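Glucokinase (Leishmania braziliensis MHOM/BR/75/M2904, PDB 6EDI) probably phosphorylates D-glucose at the expense of ATP, as glucokinases of the actin-like ATPase superfamily do. Local coordinates at residues I41-R53 with N398-Q410. Numbering follows the deposited sequence.
Sequences IYVVCDVGGTSAR and NINLLGCLGFGSQ
Asp46 OD2 is gripped by two groups: across the contact Asn400 ND2, in a weak hydrogen bond of 3.3 Å with an N-H...O angle of 154°, and the hydroxyl of Ser116 on the adjacent strand 110-117. One water accepts weakly from Asn400 ND2 while donating to Asp46 OD1 at 2.9 Å. Asn400 ND2 also bonds Asp157 OD1. Arg53 NH1 reaches Asn398 OD1 at 3.0 Å, but the 123° N-H...O angle marks a weak bond. Leu401 divides its branches: CD1 lies over one guanidinium face of Arg53, offset toward the rim, and CD2 packs on Asp46 CB at 3.8 Å. Two residues before Asp46, the Val44 torsion (chi1 -49°) turns CG1 onto Leu401 O and Cys404 CB, the latter at 3.5 Å. The Tyr42 ring crosses the Leu405 side chain obliquely, with Leu405 O over one face; CD2 touches Leu405 CD1 at 3.6 Å. Tyr42 CE1 lies 3.7 Å from Gly408 C; as Gly408 is a glycine, nothing projects from its CA into the ring. The axes of strand 41-48 and helix 399-409 come within 7.0 Å and run roughly antiparallel. The C-terminal helix thus packs against the N-terminal domain's central sheet, an arrangement consistent with the ASKHA fold of glucokinases.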
loop_
_atom_site.group_PDB
_atom_site.type_symbol
_atom_site.label_atom_id
_atom_site.label_comp_id
_atom_site.label_asym_id
_atom_site.label_seq_id
_atom_site.Cartn_x
_atom_site.Cartn_y
_atom_site.Cartn_z
ATOM N N ILE A 41 -28.582 -0.265 -7.673
ATOM C CA ILE A 41 -28.617 0.861 -6.758
ATOM C C ILE A 41 -27.484 0.707 -5.749
ATOM O O ILE A 41 -27.338 -0.344 -5.130
ATOM C CB ILE A 41 -29.956 0.942 -6.006
ATOM C CG1 ILE A 41 -31.119 1.138 -6.985
ATOM C CG2 ILE A 41 -29.913 2.069 -4.969
ATOM C CD1 ILE A 41 -31.102 2.486 -7.699
ATOM N N TYR A 42 -26.689 1.763 -5.579
ATOM C CA TYR A 42 -25.597 1.753 -4.612
ATOM C C TYR A 42 -25.960 2.660 -3.415
ATOM O O TYR A 42 -26.208 3.858 -3.575
ATOM C CB TYR A 42 -24.282 2.168 -5.293
ATOM C CG TYR A 42 -23.967 1.378 -6.567
ATOM C CD1 TYR A 42 -23.238 0.198 -6.514
ATOM C CD2 TYR A 42 -24.401 1.823 -7.815
ATOM C CE1 TYR A 42 -22.954 -0.525 -7.666
ATOM C CE2 TYR A 42 -24.131 1.110 -8.974
ATOM C CZ TYR A 42 -23.402 -0.060 -8.895
ATOM O OH TYR A 42 -23.127 -0.762 -10.047
ATOM N N VAL A 43 -26.046 2.062 -2.228
ATOM C CA VAL A 43 -26.401 2.801 -1.019
ATOM C C VAL A 43 -25.169 3.563 -0.549
ATOM O O VAL A 43 -24.057 3.005 -0.496
ATOM C CB VAL A 43 -26.970 1.885 0.076
ATOM C CG1 VAL A 43 -26.938 2.570 1.431
ATOM C CG2 VAL A 43 -28.414 1.490 -0.272
ATOM N N VAL A 44 -25.367 4.846 -0.268
ATOM C CA VAL A 44 -24.271 5.728 0.086
ATOM C C VAL A 44 -24.575 6.402 1.409
ATOM O O VAL A 44 -25.741 6.672 1.749
ATOM C CB VAL A 44 -23.993 6.813 -1.005
ATOM C CG1 VAL A 44 -23.897 6.184 -2.352
ATOM C CG2 VAL A 44 -25.073 7.885 -1.014
ATOM N N CYS A 45 -23.516 6.666 2.159
ATOM C CA CYS A 45 -23.631 7.290 3.467
ATOM C C CYS A 45 -22.268 7.847 3.838
ATOM O O CYS A 45 -21.248 7.201 3.627
ATOM C CB CYS A 45 -24.111 6.283 4.517
ATOM S SG CYS A 45 -24.144 6.888 6.231
ATOM N N ASP A 46 -22.256 9.065 4.363
ATOM C CA ASP A 46 -21.020 9.660 4.843
ATOM C C ASP A 46 -21.321 10.359 6.160
ATOM O O ASP A 46 -22.395 10.950 6.326
ATOM C CB ASP A 46 -20.445 10.630 3.808
ATOM C CG ASP A 46 -19.262 11.433 4.341
ATOM O OD1 ASP A 46 -19.492 12.513 4.925
ATOM O OD2 ASP A 46 -18.099 10.992 4.171
ATOM N N VAL A 47 -20.394 10.249 7.108
ATOM C CA VAL A 47 -20.520 10.926 8.394
ATOM C C VAL A 47 -19.444 12.005 8.533
ATOM O O VAL A 47 -18.284 11.770 8.210
ATOM C CB VAL A 47 -20.400 9.934 9.546
ATOM C CG1 VAL A 47 -20.583 10.647 10.869
ATOM C CG2 VAL A 47 -21.450 8.857 9.409
ATOM N N GLY A 48 -19.834 13.197 8.973
ATOM C CA GLY A 48 -18.883 14.276 9.220
ATOM C C GLY A 48 -19.527 15.422 9.984
ATOM O O GLY A 48 -20.549 15.966 9.553
ATOM N N GLY A 49 -18.943 15.793 11.121
ATOM C CA GLY A 49 -19.561 16.787 11.982
ATOM C C GLY A 49 -20.767 16.216 12.708
ATOM O O GLY A 49 -20.674 15.176 13.357
ATOM N N THR A 50 -21.901 16.902 12.601
ATOM C CA THR A 50 -23.144 16.440 13.212
ATOM C C THR A 50 -24.052 15.843 12.175
ATOM O O THR A 50 -25.259 15.714 12.398
ATOM C CB THR A 50 -23.945 17.596 13.819
ATOM O OG1 THR A 50 -23.728 18.796 13.061
ATOM C CG2 THR A 50 -23.539 17.803 15.228
ATOM N N SER A 51 -23.475 15.492 11.033
ATOM C CA SER A 51 -24.271 15.276 9.843
ATOM C C SER A 51 -23.990 13.934 9.198
ATOM O O SER A 51 -22.849 13.625 8.842
ATOM C CB SER A 51 -23.995 16.393 8.847
ATOM O OG SER A 51 -22.601 16.538 8.664
ATOM N N ALA A 52 -25.042 13.139 9.052
ATOM C CA ALA A 52 -24.936 11.845 8.407
ATOM C C ALA A 52 -25.812 11.861 7.164
ATOM O O ALA A 52 -27.036 11.795 7.261
ATOM C CB ALA A 52 -25.373 10.740 9.365
ATOM N N ARG A 53 -25.202 11.966 5.991
ATOM C CA ARG A 53 -25.997 11.949 4.775
ATOM C C ARG A 53 -26.190 10.501 4.373
ATOM O O ARG A 53 -25.232 9.744 4.317
ATOM C CB ARG A 53 -25.320 12.765 3.672
ATOM C CG ARG A 53 -25.129 14.225 4.072
ATOM C CD ARG A 53 -24.334 15.024 3.061
ATOM N NE ARG A 53 -22.962 14.544 2.941
ATOM C CZ ARG A 53 -22.026 15.163 2.230
ATOM N NH1 ARG A 53 -22.329 16.286 1.588
ATOM N NH2 ARG A 53 -20.795 14.668 2.169
ATOM N N ASN A 398 -19.258 15.817 -4.218
ATOM C CA ASN A 398 -19.404 14.975 -3.050
ATOM C C ASN A 398 -18.678 13.664 -3.297
ATOM O O ASN A 398 -19.306 12.630 -3.545
ATOM C CB ASN A 398 -20.883 14.764 -2.736
ATOM C CG ASN A 398 -21.573 16.056 -2.350
ATOM O OD1 ASN A 398 -21.437 16.522 -1.224
ATOM N ND2 ASN A 398 -22.300 16.655 -3.290
ATOM N N ILE A 399 -17.349 13.745 -3.261
ATOM C CA ILE A 399 -16.471 12.656 -3.670
ATOM C C ILE A 399 -16.668 11.432 -2.785
ATOM O O ILE A 399 -16.619 10.305 -3.266
ATOM C CB ILE A 399 -14.972 13.087 -3.699
ATOM C CG1 ILE A 399 -14.167 12.130 -4.576
ATOM C CG2 ILE A 399 -14.370 13.140 -2.318
ATOM C CD1 ILE A 399 -14.531 12.259 -6.004
ATOM N N ASN A 400 -16.951 11.653 -1.503
ATOM C CA ASN A 400 -17.094 10.529 -0.596
ATOM C C ASN A 400 -18.392 9.757 -0.838
ATOM O O ASN A 400 -18.408 8.542 -0.778
ATOM C CB ASN A 400 -16.969 10.973 0.861
ATOM C CG ASN A 400 -15.557 11.390 1.220
ATOM O OD1 ASN A 400 -14.640 11.317 0.396
ATOM N ND2 ASN A 400 -15.376 11.840 2.459
ATOM N N LEU A 401 -19.483 10.463 -1.094
ATOM C CA LEU A 401 -20.713 9.778 -1.481
ATOM C C LEU A 401 -20.506 8.943 -2.758
ATOM O O LEU A 401 -20.865 7.756 -2.806
ATOM C CB LEU A 401 -21.867 10.772 -1.630
ATOM C CG LEU A 401 -22.288 11.391 -0.297
ATOM C CD1 LEU A 401 -23.513 12.292 -0.440
ATOM C CD2 LEU A 401 -22.572 10.310 0.729
ATOM N N LEU A 402 -19.916 9.560 -3.778
ATOM C CA LEU A 402 -19.595 8.864 -5.022
ATOM C C LEU A 402 -18.751 7.614 -4.777
ATOM O O LEU A 402 -18.925 6.589 -5.448
ATOM C CB LEU A 402 -18.865 9.800 -5.982
ATOM C CG LEU A 402 -19.703 10.859 -6.671
ATOM C CD1 LEU A 402 -18.807 11.844 -7.402
ATOM C CD2 LEU A 402 -20.653 10.179 -7.637
ATOM N N GLY A 403 -17.838 7.706 -3.816
ATOM C CA GLY A 403 -16.954 6.598 -3.504
ATOM C C GLY A 403 -17.683 5.394 -2.965
ATOM O O GLY A 403 -17.215 4.252 -3.101
ATOM N N CYS A 404 -18.835 5.643 -2.344
ATOM C CA CYS A 404 -19.661 4.540 -1.902
ATOM C C CYS A 404 -20.151 3.776 -3.134
ATOM O O CYS A 404 -20.251 2.550 -3.104
ATOM C CB CYS A 404 -20.818 5.031 -1.024
ATOM S SG CYS A 404 -20.308 5.584 0.637
ATOM N N LEU A 405 -20.416 4.494 -4.229
ATOM C CA LEU A 405 -20.731 3.836 -5.497
ATOM C C LEU A 405 -19.496 3.134 -6.066
ATOM O O LEU A 405 -19.571 1.990 -6.553
ATOM C CB LEU A 405 -21.292 4.840 -6.517
ATOM C CG LEU A 405 -21.670 4.321 -7.918
ATOM C CD1 LEU A 405 -22.908 5.019 -8.471
ATOM C CD2 LEU A 405 -20.519 4.481 -8.902
ATOM N N GLY A 406 -18.361 3.831 -6.013
ATOM C CA GLY A 406 -17.126 3.309 -6.562
ATOM C C GLY A 406 -16.800 1.972 -5.928
ATOM O O GLY A 406 -16.437 1.026 -6.620
ATOM N N PHE A 407 -16.961 1.900 -4.612
ATOM C CA PHE A 407 -16.793 0.668 -3.874
ATOM C C PHE A 407 -17.662 -0.440 -4.456
ATOM O O PHE A 407 -17.161 -1.499 -4.833
ATOM C CB PHE A 407 -17.150 0.874 -2.411
ATOM C CG PHE A 407 -17.253 -0.409 -1.639
ATOM C CD1 PHE A 407 -16.102 -1.043 -1.172
ATOM C CD2 PHE A 407 -18.488 -0.998 -1.404
ATOM C CE1 PHE A 407 -16.185 -2.230 -0.457
ATOM C CE2 PHE A 407 -18.583 -2.190 -0.694
ATOM C CZ PHE A 407 -17.433 -2.803 -0.216
ATOM N N GLY A 408 -18.964 -0.181 -4.524
ATOM C CA GLY A 408 -19.910 -1.162 -5.024
ATOM C C GLY A 408 -19.602 -1.650 -6.425
ATOM O O GLY A 408 -19.780 -2.827 -6.723
ATOM N N SER A 409 -19.120 -0.747 -7.274
ATOM C CA SER A 409 -18.884 -1.049 -8.680
ATOM C C SER A 409 -17.712 -2.025 -8.867
ATOM O O SER A 409 -17.612 -2.703 -9.891
ATOM C CB SER A 409 -18.636 0.246 -9.466
ATOM O OG SER A 409 -17.342 0.769 -9.202
ATOM N N GLN A 410 -16.839 -2.105 -7.867
ATOM C CA GLN A 410 -15.668 -2.972 -7.944
ATOM C C GLN A 410 -15.900 -4.330 -7.298
ATOM O O GLN A 410 -14.971 -5.115 -7.161
ATOM C CB GLN A 410 -14.465 -2.299 -7.276
ATOM C CG GLN A 410 -13.985 -1.073 -8.016
ATOM C CD GLN A 410 -13.863 -1.326 -9.514
ATOM O OE1 GLN A 410 -13.036 -2.131 -9.964
ATOM N NE2 GLN A 410 -14.703 -0.655 -10.294
HETATM O O HOH W 1 -17.108 13.881 4.022
#